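Local atomic coordinates of outer membrane protein YopM (Yersinia pestis, PDB entry 1G9U), a protein that probably acts as a secreted leucine-rich-repeat effector that alters host cell physiology and favours bacterial survival in host tissues, and assembles into a hollow tetrameric cylinder. Residues K156-D161 / E176-G181; L275-T280 / L295-Y300; L342-N347 / L362-N367. All blocks are in the same frame, centred on the assembly; numbering follows the deposited sequence.

Contact 1: residues K156-D161 / E176-G181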
loop_
_atom_site.group_PDB
_atom_site.type_symbol
_atom_site.label_atom_id
_atom_site.label_comp_id
_atom_site.label_asym_id
_atom_site.label_seq_id
_atom_site.Cartn_x
_atom_site.Cartn_y
_atom_site.Cartn_z
ATOM N N LYS A 156 11.954 39.430 0.652
ATOM C CA LYS A 156 12.849 38.523 1.340
ATOM C C LYS A 156 12.555 37.069 0.990
ATOM O O LYS A 156 13.471 36.290 0.792
ATOM C CB LYS A 156 12.633 38.701 2.855
ATOM C CG LYS A 156 13.505 39.867 3.342
ATOM C CD LYS A 156 13.008 40.575 4.579
ATOM C CE LYS A 156 13.147 42.090 4.420
ATOM N NZ LYS A 156 14.475 42.475 3.854
ATOM N N ILE A 157 11.261 36.796 0.940
ATOM C CA ILE A 157 10.726 35.482 0.686
ATOM C C ILE A 157 9.667 35.473 -0.410
ATOM O O ILE A 157 8.690 36.206 -0.388
ATOM C CB ILE A 157 10.004 34.900 1.911
ATOM C CG1 ILE A 157 10.884 34.826 3.151
ATOM C CG2 ILE A 157 9.441 33.550 1.516
ATOM C CD1 ILE A 157 10.010 34.820 4.393
ATOM N N ILE A 158 9.928 34.591 -1.366
ATOM C CA ILE A 158 9.017 34.479 -2.484
ATOM C C ILE A 158 8.606 33.012 -2.597
ATOM O O ILE A 158 9.446 32.119 -2.673
ATOM C CB ILE A 158 9.661 34.903 -3.808
ATOM C CG1 ILE A 158 9.988 36.380 -3.981
ATOM C CG2 ILE A 158 8.767 34.396 -4.949
ATOM C CD1 ILE A 158 10.815 36.703 -5.216
ATOM N N ASP A 159 7.307 32.725 -2.621
ATOM C CA ASP A 159 6.944 31.334 -2.835
ATOM C C ASP A 159 6.018 31.261 -4.028
ATOM O O ASP A 159 4.869 31.662 -3.884
ATOM C CB ASP A 159 6.237 30.721 -1.645
ATOM C CG ASP A 159 5.730 29.300 -1.827
ATOM O OD1 ASP A 159 5.811 28.637 -2.895
ATOM O OD2 ASP A 159 5.238 28.808 -0.781
ATOM N N VAL A 160 6.436 30.769 -5.173
ATOM C CA VAL A 160 5.432 30.597 -6.231
ATOM C C VAL A 160 5.346 29.165 -6.744
ATOM O O VAL A 160 5.131 28.840 -7.932
ATOM C CB VAL A 160 5.850 31.564 -7.344
ATOM C CG1 VAL A 160 5.826 32.978 -6.822
ATOM C CG2 VAL A 160 7.262 31.239 -7.796
ATOM N N ASP A 161 5.516 28.251 -5.791
ATOM C CA ASP A 161 5.414 26.818 -6.013
ATOM C C ASP A 161 4.100 26.399 -6.676
ATOM O O ASP A 161 3.028 26.878 -6.281
ATOM C CB ASP A 161 5.389 26.035 -4.697
ATOM C CG ASP A 161 6.644 25.645 -4.007
ATOM O OD1 ASP A 161 6.559 25.203 -2.841
ATOM O OD2 ASP A 161 7.757 25.752 -4.560
ATOM N N GLU A 176 15.914 36.361 0.287
ATOM C CA GLU A 176 16.582 35.368 1.114
ATOM C C GLU A 176 16.157 33.956 0.751
ATOM O O GLU A 176 16.822 32.932 0.899
ATOM C CB GLU A 176 16.219 35.671 2.580
ATOM C CG GLU A 176 17.147 36.788 3.042
ATOM C CD GLU A 176 16.765 37.448 4.356
ATOM O OE1 GLU A 176 15.633 37.169 4.812
ATOM O OE2 GLU A 176 17.596 38.240 4.878
ATOM N N PHE A 177 14.922 33.776 0.300
ATOM C CA PHE A 177 14.448 32.414 0.134
ATOM C C PHE A 177 13.614 32.350 -1.131
ATOM O O PHE A 177 12.696 33.164 -1.311
ATOM C CB PHE A 177 13.514 32.052 1.282
ATOM C CG PHE A 177 12.706 30.759 1.156
ATOM C CD1 PHE A 177 11.469 30.577 0.563
ATOM C CD2 PHE A 177 13.255 29.609 1.717
ATOM C CE1 PHE A 177 10.836 29.351 0.514
ATOM C CE2 PHE A 177 12.625 28.387 1.714
ATOM C CZ PHE A 177 11.391 28.234 1.125
ATOM N N ILE A 178 13.801 31.318 -1.933
ATOM C CA ILE A 178 12.792 31.255 -2.986
ATOM C C ILE A 178 12.476 29.777 -3.243
ATOM O O ILE A 178 13.360 28.931 -3.178
ATOM C CB ILE A 178 13.151 31.968 -4.283
ATOM C CG1 ILE A 178 12.037 31.808 -5.330
ATOM C CG2 ILE A 178 14.509 31.541 -4.801
ATOM C CD1 ILE A 178 12.172 32.699 -6.534
ATOM N N ALA A 179 11.194 29.562 -3.449
ATOM C CA ALA A 179 10.597 28.263 -3.731
ATOM C C ALA A 179 9.872 28.421 -5.060
ATOM O O ALA A 179 8.926 29.223 -5.137
ATOM C CB ALA A 179 9.624 27.872 -2.625
ATOM N N ALA A 180 10.308 27.733 -6.099
ATOM C CA ALA A 180 9.602 27.900 -7.380
ATOM C C ALA A 180 9.441 26.505 -7.971
ATOM O O ALA A 180 9.528 26.231 -9.162
ATOM C CB ALA A 180 10.439 28.807 -8.247
ATOM N N GLY A 181 9.279 25.570 -7.037
ATOM C CA GLY A 181 9.187 24.168 -7.437
ATOM C C GLY A 181 7.906 23.940 -8.193
ATOM O O GLY A 181 6.917 24.671 -8.122
#

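Contact 2: residues L275-T280 / L295-Y300. With ACT (acetate ion), chain H.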
loop_
_atom_site.group_PDB
_atom_site.type_symbol
_atom_site.label_atom_id
_atom_site.label_comp_id
_atom_site.label_asym_id
_atom_site.label_seq_id
_atom_site.Cartn_x
_atom_site.Cartn_y
_atom_site.Cartn_z
ATOM N N LEU A 275 33.599 12.567 0.420
ATOM C CA LEU A 275 32.524 13.089 1.238
ATOM C C LEU A 275 33.039 13.796 2.485
ATOM O O LEU A 275 33.838 13.279 3.256
ATOM C CB LEU A 275 31.596 11.923 1.657
ATOM C CG LEU A 275 31.064 11.157 0.434
ATOM C CD1 LEU A 275 30.361 9.913 0.912
ATOM C CD2 LEU A 275 30.170 12.072 -0.400
ATOM N N PRO A 276 32.530 15.007 2.642
ATOM C CA PRO A 276 32.858 15.834 3.780
ATOM C C PRO A 276 32.637 15.131 5.093
ATOM O O PRO A 276 31.638 14.468 5.379
ATOM C CB PRO A 276 31.770 16.938 3.649
ATOM C CG PRO A 276 31.734 17.123 2.167
ATOM C CD PRO A 276 31.626 15.682 1.688
ATOM N N GLN A 277 33.563 15.391 6.015
ATOM C CA GLN A 277 33.345 14.770 7.329
ATOM C C GLN A 277 32.130 15.313 8.036
ATOM O O GLN A 277 31.700 14.769 9.071
ATOM C CB GLN A 277 34.640 15.053 8.080
ATOM C CG GLN A 277 35.302 13.729 8.454
ATOM C CD GLN A 277 36.613 13.531 7.742
ATOM O OE1 GLN A 277 36.837 12.474 7.148
ATOM N NE2 GLN A 277 37.426 14.575 7.845
ATOM N N SER A 278 31.518 16.396 7.564
ATOM C CA SER A 278 30.332 16.950 8.210
ATOM C C SER A 278 29.034 16.272 7.757
ATOM O O SER A 278 27.941 16.667 8.195
ATOM C CB SER A 278 30.141 18.440 7.816
ATOM O OG SER A 278 30.227 18.468 6.397
ATOM N N LEU A 279 29.178 15.334 6.814
ATOM C CA LEU A 279 27.964 14.784 6.220
ATOM C C LEU A 279 27.222 13.934 7.239
ATOM O O LEU A 279 27.838 13.132 7.941
ATOM C CB LEU A 279 28.273 13.952 5.000
ATOM C CG LEU A 279 27.103 13.788 4.021
ATOM C CD1 LEU A 279 26.759 15.059 3.271
ATOM C CD2 LEU A 279 27.518 12.687 3.046
ATOM N N THR A 280 25.900 14.116 7.289
ATOM C CA THR A 280 25.202 13.373 8.366
ATOM C C THR A 280 23.966 12.654 7.867
ATOM O O THR A 280 23.408 11.744 8.508
ATOM C CB THR A 280 25.078 14.486 9.435
ATOM O OG1 THR A 280 25.069 13.960 10.744
ATOM C CG2 THR A 280 23.792 15.246 9.247
ATOM N N LEU A 295 32.258 5.647 4.587
ATOM C CA LEU A 295 31.345 6.741 4.806
ATOM C C LEU A 295 31.996 7.660 5.824
ATOM O O LEU A 295 32.876 7.159 6.545
ATOM C CB LEU A 295 30.055 6.042 5.282
ATOM C CG LEU A 295 29.599 5.052 4.178
ATOM C CD1 LEU A 295 28.276 4.384 4.464
ATOM C CD2 LEU A 295 29.429 5.830 2.875
ATOM N N PRO A 296 31.661 8.928 5.907
ATOM C CA PRO A 296 32.271 9.842 6.902
ATOM C C PRO A 296 31.846 9.446 8.311
ATOM O O PRO A 296 30.779 8.820 8.444
ATOM C CB PRO A 296 31.753 11.207 6.441
ATOM C CG PRO A 296 30.418 10.871 5.850
ATOM C CD PRO A 296 30.644 9.601 5.077
ATOM N N PRO A 297 32.574 9.706 9.399
ATOM C CA PRO A 297 32.297 9.078 10.699
ATOM C C PRO A 297 31.164 9.623 11.551
ATOM O O PRO A 297 30.919 8.980 12.580
ATOM C CB PRO A 297 33.621 9.255 11.468
ATOM C CG PRO A 297 34.226 10.480 10.892
ATOM C CD PRO A 297 33.698 10.658 9.490
ATOM N N ASN A 298 30.483 10.689 11.180
ATOM C CA ASN A 298 29.325 11.309 11.797
ATOM C C ASN A 298 28.019 11.067 11.051
ATOM O O ASN A 298 26.981 11.660 11.340
ATOM C CB ASN A 298 29.465 12.849 11.816
ATOM C CG ASN A 298 30.763 13.256 12.497
ATOM O OD1 ASN A 298 31.063 12.662 13.533
ATOM N ND2 ASN A 298 31.456 14.209 11.887
ATOM N N LEU A 299 28.080 10.247 10.003
ATOM C CA LEU A 299 26.836 10.002 9.271
ATOM C C LEU A 299 25.781 9.412 10.199
ATOM O O LEU A 299 26.002 8.464 10.970
ATOM C CB LEU A 299 27.189 9.040 8.145
ATOM C CG LEU A 299 26.092 8.840 7.104
ATOM C CD1 LEU A 299 25.839 10.201 6.452
ATOM C CD2 LEU A 299 26.467 7.728 6.137
ATOM N N TYR A 300 24.583 9.999 10.208
ATOM C CA TYR A 300 23.525 9.421 11.018
ATOM C C TYR A 300 22.571 8.585 10.164
ATOM O O TYR A 300 21.859 7.710 10.674
ATOM C CB TYR A 300 22.622 10.480 11.656
ATOM C CG TYR A 300 23.364 11.346 12.643
ATOM C CD1 TYR A 300 24.276 10.760 13.523
ATOM C CD2 TYR A 300 23.134 12.722 12.672
ATOM C CE1 TYR A 300 24.952 11.559 14.418
ATOM C CE2 TYR A 300 23.803 13.527 13.574
ATOM C CZ TYR A 300 24.711 12.921 14.432
ATOM O OH TYR A 300 25.363 13.707 15.349
HETATM C C ACT H . 34.655 18.642 7.176
HETATM O O ACT H . 35.888 18.220 7.325
HETATM O OXT ACT H . 33.768 18.045 6.467
HETATM C CH3 ACT H . 34.114 19.861 7.829
#

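Contact 3: residues L342-N347 / L362-N367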
loop_
_atom_site.group_PDB
_atom_site.type_symbol
_atom_site.label_atom_id
_atom_site.label_comp_id
_atom_site.label_asym_id
_atom_site.label_seq_id
_atom_site.Cartn_x
_atom_site.Cartn_y
_atom_site.Cartn_z
ATOM N N LEU A 342 16.930 -0.373 11.307
ATOM C CA LEU A 342 17.588 -1.243 10.351
ATOM C C LEU A 342 16.548 -1.800 9.370
ATOM O O LEU A 342 15.680 -2.610 9.728
ATOM C CB LEU A 342 18.385 -2.367 10.996
ATOM C CG LEU A 342 19.061 -3.283 9.958
ATOM C CD1 LEU A 342 20.151 -2.519 9.219
ATOM C CD2 LEU A 342 19.633 -4.555 10.569
ATOM N N ILE A 343 16.691 -1.254 8.151
ATOM C CA ILE A 343 15.828 -1.637 7.022
ATOM C C ILE A 343 16.723 -2.377 6.021
ATOM O O ILE A 343 17.582 -1.776 5.359
ATOM C CB ILE A 343 15.067 -0.471 6.393
ATOM C CG1 ILE A 343 14.403 0.549 7.341
ATOM C CG2 ILE A 343 14.010 -0.951 5.393
ATOM C CD1 ILE A 343 13.666 -0.041 8.498
ATOM N N ALA A 344 16.541 -3.706 5.971
ATOM C CA ALA A 344 17.398 -4.557 5.152
ATOM C C ALA A 344 16.605 -5.646 4.427
ATOM O O ALA A 344 17.148 -6.650 3.970
ATOM C CB ALA A 344 18.521 -5.142 5.956
ATOM N N SER A 345 15.332 -5.275 4.315
ATOM C CA SER A 345 14.366 -6.001 3.524
ATOM C C SER A 345 14.867 -6.258 2.105
ATOM O O SER A 345 15.615 -5.474 1.502
ATOM C CB SER A 345 13.078 -5.147 3.490
ATOM O OG SER A 345 12.259 -5.569 4.563
ATOM N N PHE A 346 14.418 -7.346 1.496
ATOM C CA PHE A 346 14.769 -7.769 0.152
ATOM C C PHE A 346 16.257 -7.858 -0.135
ATOM O O PHE A 346 16.815 -7.229 -1.056
ATOM C CB PHE A 346 14.155 -6.873 -0.955
ATOM C CG PHE A 346 12.641 -6.812 -0.808
ATOM C CD1 PHE A 346 11.831 -7.761 -1.388
ATOM C CD2 PHE A 346 12.088 -5.796 -0.039
ATOM C CE1 PHE A 346 10.444 -7.689 -1.221
ATOM C CE2 PHE A 346 10.730 -5.739 0.130
ATOM C CZ PHE A 346 9.906 -6.699 -0.435
ATOM N N ASN A 347 16.915 -8.703 0.648
ATOM C CA ASN A 347 18.322 -8.965 0.285
ATOM C C ASN A 347 18.498 -10.487 0.309
ATOM O O ASN A 347 17.508 -11.231 0.353
ATOM C CB ASN A 347 19.288 -8.278 1.237
ATOM C CG ASN A 347 19.591 -6.850 0.811
ATOM O OD1 ASN A 347 20.314 -6.640 -0.162
ATOM N ND2 ASN A 347 18.986 -5.937 1.566
ATOM N N LEU A 362 13.277 -2.792 13.280
ATOM C CA LEU A 362 13.895 -3.884 12.548
ATOM C C LEU A 362 12.987 -4.366 11.411
ATOM O O LEU A 362 11.920 -4.842 11.735
ATOM C CB LEU A 362 14.273 -5.125 13.341
ATOM C CG LEU A 362 14.989 -6.160 12.455
ATOM C CD1 LEU A 362 16.371 -5.678 12.045
ATOM C CD2 LEU A 362 15.184 -7.474 13.190
ATOM N N HIS A 363 13.446 -4.136 10.183
ATOM C CA HIS A 363 12.617 -4.579 9.072
ATOM C C HIS A 363 13.555 -5.411 8.200
ATOM O O HIS A 363 14.413 -4.898 7.494
ATOM C CB HIS A 363 11.916 -3.506 8.252
ATOM C CG HIS A 363 10.778 -2.801 8.934
ATOM N ND1 HIS A 363 10.082 -1.749 8.353
ATOM C CD2 HIS A 363 10.252 -2.964 10.174
ATOM C CE1 HIS A 363 9.175 -1.310 9.199
ATOM N NE2 HIS A 363 9.251 -2.035 10.297
ATOM N N VAL A 364 13.367 -6.727 8.315
ATOM C CA VAL A 364 14.271 -7.534 7.509
ATOM C C VAL A 364 13.509 -8.661 6.808
ATOM O O VAL A 364 14.023 -9.762 6.711
ATOM C CB VAL A 364 15.433 -8.024 8.398
ATOM C CG1 VAL A 364 14.884 -9.041 9.360
ATOM C CG2 VAL A 364 16.492 -8.690 7.541
ATOM N N GLU A 365 12.349 -8.353 6.286
ATOM C CA GLU A 365 11.351 -9.082 5.540
ATOM C C GLU A 365 11.935 -9.461 4.185
ATOM O O GLU A 365 12.721 -8.742 3.572
ATOM C CB GLU A 365 10.052 -8.277 5.425
ATOM C CG GLU A 365 10.205 -6.851 5.969
ATOM C CD GLU A 365 9.451 -5.777 5.221
ATOM O OE1 GLU A 365 8.432 -6.093 4.561
ATOM O OE2 GLU A 365 9.817 -4.578 5.281
ATOM N N TYR A 366 11.580 -10.673 3.755
ATOM C CA TYR A 366 12.064 -11.248 2.525
ATOM C C TYR A 366 13.572 -11.319 2.369
ATOM O O TYR A 366 14.099 -10.749 1.410
ATOM C CB TYR A 366 11.494 -10.481 1.335
ATOM C CG TYR A 366 9.975 -10.420 1.357
ATOM C CD1 TYR A 366 9.199 -11.539 1.092
ATOM C CD2 TYR A 366 9.306 -9.227 1.595
ATOM C CE1 TYR A 366 7.821 -11.439 1.099
ATOM C CE2 TYR A 366 7.937 -9.099 1.618
ATOM C CZ TYR A 366 7.198 -10.239 1.365
ATOM O OH TYR A 366 5.824 -10.161 1.375
ATOM N N ASN A 367 14.233 -12.038 3.254
ATOM C CA ASN A 367 15.632 -12.424 3.196
ATOM C C ASN A 367 15.584 -13.933 3.484
ATOM O O ASN A 367 14.692 -14.309 4.268
ATOM C CB ASN A 367 16.554 -11.795 4.242
ATOM C CG ASN A 367 16.990 -10.414 3.787
ATOM O OD1 ASN A 367 17.993 -10.292 3.099
ATOM N ND2 ASN A 367 16.228 -9.400 4.170
#

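Contact 1: residues K156-D161 / E176-G181
I157, I158 and D159 pair in parallel register with F177, I178 and A179, and backbone hydrogen bonds carry most of the contact. The two short strand axes run 4.9 Å apart and only 2° from parallel. F177 N donates to K156 O, F177 O accepts from I158 N at 3.1 Å, A179 N reaches I158 O, and A179 O takes V160 N at 2.9 Å, one residue beyond the strand. E176 N also lies close to K156 O, though the modelled distance is too short to be relied on.

Apolar contacts divide between the two faces. On the face of I158 and I178 the side chains lie side by side, I158 CG2 meeting I178 CD1 at 4.1 Å; I178 holds CG1 anti to its backbone N (chi1 179°), which swings CD1 to that methyl. Beyond the strands V160 CG2 rests on A180 CB. On the other face I157 CG2 approaches the F177 ring obliquely, 3.7 Å from CD1, and the ring in turn meets Y201 of the next strand.

Carboxylates organise the C-terminal ends. D159 OD1 accepts D161 N at 2.9 Å, closing an Asx turn. D161 OD2 then takes G181 N across the contact at 2.9 Å, on the anti side of the carboxylate and 18° out of its plane, while also touching A179 CB. V160 O is bonded by the asparagine amides of N163 and N183.

The chemistry implies two jobs shared by consecutive leucine-rich repeats: buried aliphatic side chains fill the interior of the solenoid, while aspartates tie down the peptide N-H groups left where the strand pairing ends.

Contact 2: residues L275-T280 / L295-Y300
N298 and T280 make the side-chain hydrogen bonds that join two successive turns, each beginning at a proline. N298 ND2 donates to Q277 O at 2.9 Å; the bond is bent, 137° at the hydrogen, and Q277 O lies 25° out of the amide plane. With CG anti to the carbonyl carbon (chi1 -55°), the N298 amide is carried toward the neighbouring turn. In the reverse direction T280 OG1 donates to N298 O at 3.0 Å, so N298 supplies both a donor and an acceptor. The same hydroxyl oxygen sits over one face of the Y300 ring, nearest CD2. T280 O is met by Y300 N at 2.7 Å, which starts the backbone pairing continued by the strands that follow.

Each turn also has an internal bond. P276 O accepts L279 N at 3.0 Å in a type I turn, and the matching bond from L299 N to P296 O is weak. S278 OG is satisfied by L259 O, earlier in the same repeat, and S278 N makes a weak bond to an acetate ion, probably from the crystallisation liquor. The phenol of Y300 finds its partner on the second subunit, where OH bonds to Q57 OE1.

Packing fills in between these polar links. The P296 ring is wedged against the first turn, with CG 3.8 Å from L279 CB and CD near L275 CD1. Farther out, P297 CD touches Q277 CG, and L299 CD1 presses on the T280 carbonyl group at 3.4 Å from its C atom.

Stacked type I turns, each leading into a short strand, are the form taken here by the L-P-x-x-L segments of this leucine-rich-repeat solenoid.

Contact 3: residues L342-N347 / L362-N367
L342 and L362 occupy the tight, buried side, L342 CD2 3.8 Å from L362 CD1. Both hold CG anti to the backbone N (chi1 179° for L342), which keeps the side chains side by side. Here the backbones pair in parallel: H363 N meets L342 O at 2.7 Å, and A344 N reaches H363 O in a nearly straight bond (179°). A344 O, past the strand, accepts two asparagine amides from opposite faces of its plane, N347 ND2 and, across the contact, N367 ND2 at 2.9 Å. N347 OD1 and N367 OD1 are bonded in turn to L329 N and L349 N. Such asparagines, bonding to backbone atoms of adjacent coils, form the stacked-asparagine arrangement of leucine-rich repeats.

On the face of I343 and H363, opposite the leucines, I343 CD1 touches H363 CB; H363 NE2 bonds to D381, and a bound mercury(II) ion lies about 2 Å from the H363 side chain.

The looser side belongs to F346 and Y366, both exposed. F346 N donates to E365 O at 3.0 Å, but the rings barely overlap: their planes are 23° apart and slid past one another, centroids 4.9 Å apart. Instead Y366 CB lies over the F346 ring face as a CH-pi contact, 4.2 Å from the centroid.

These strands lie late in the solenoid. Strand 321-323 flanks 341-343, with L322 and N323 against L342 and I343, while strand 381-384 covers the far side of 361-363, setting L382 on L362 and R383 on H363.

All three contacts join successive leucine-rich-repeat turns, but at different places in the coil. Contacts 1 and 3 hold neighbouring parallel strands and the bends just after them, whereas contact 2 joins the turns that lead into strands. Contact 3 is the most buried overall, yet has an exposed aromatic fringe; contact 1 is partly buried, and contact 2 lies partly at the surface and next to another subunit. In contacts 1 and 3 a carbonyl just past the first strand receives two asparagine amides, from outside the segments in contact 1 and from within them in contact 3; contact 1 adds aspartate carboxylates bound to backbone N-H groups, contact 3 an aromatic pair. Contact 2 relies on prolines and isolated polar links.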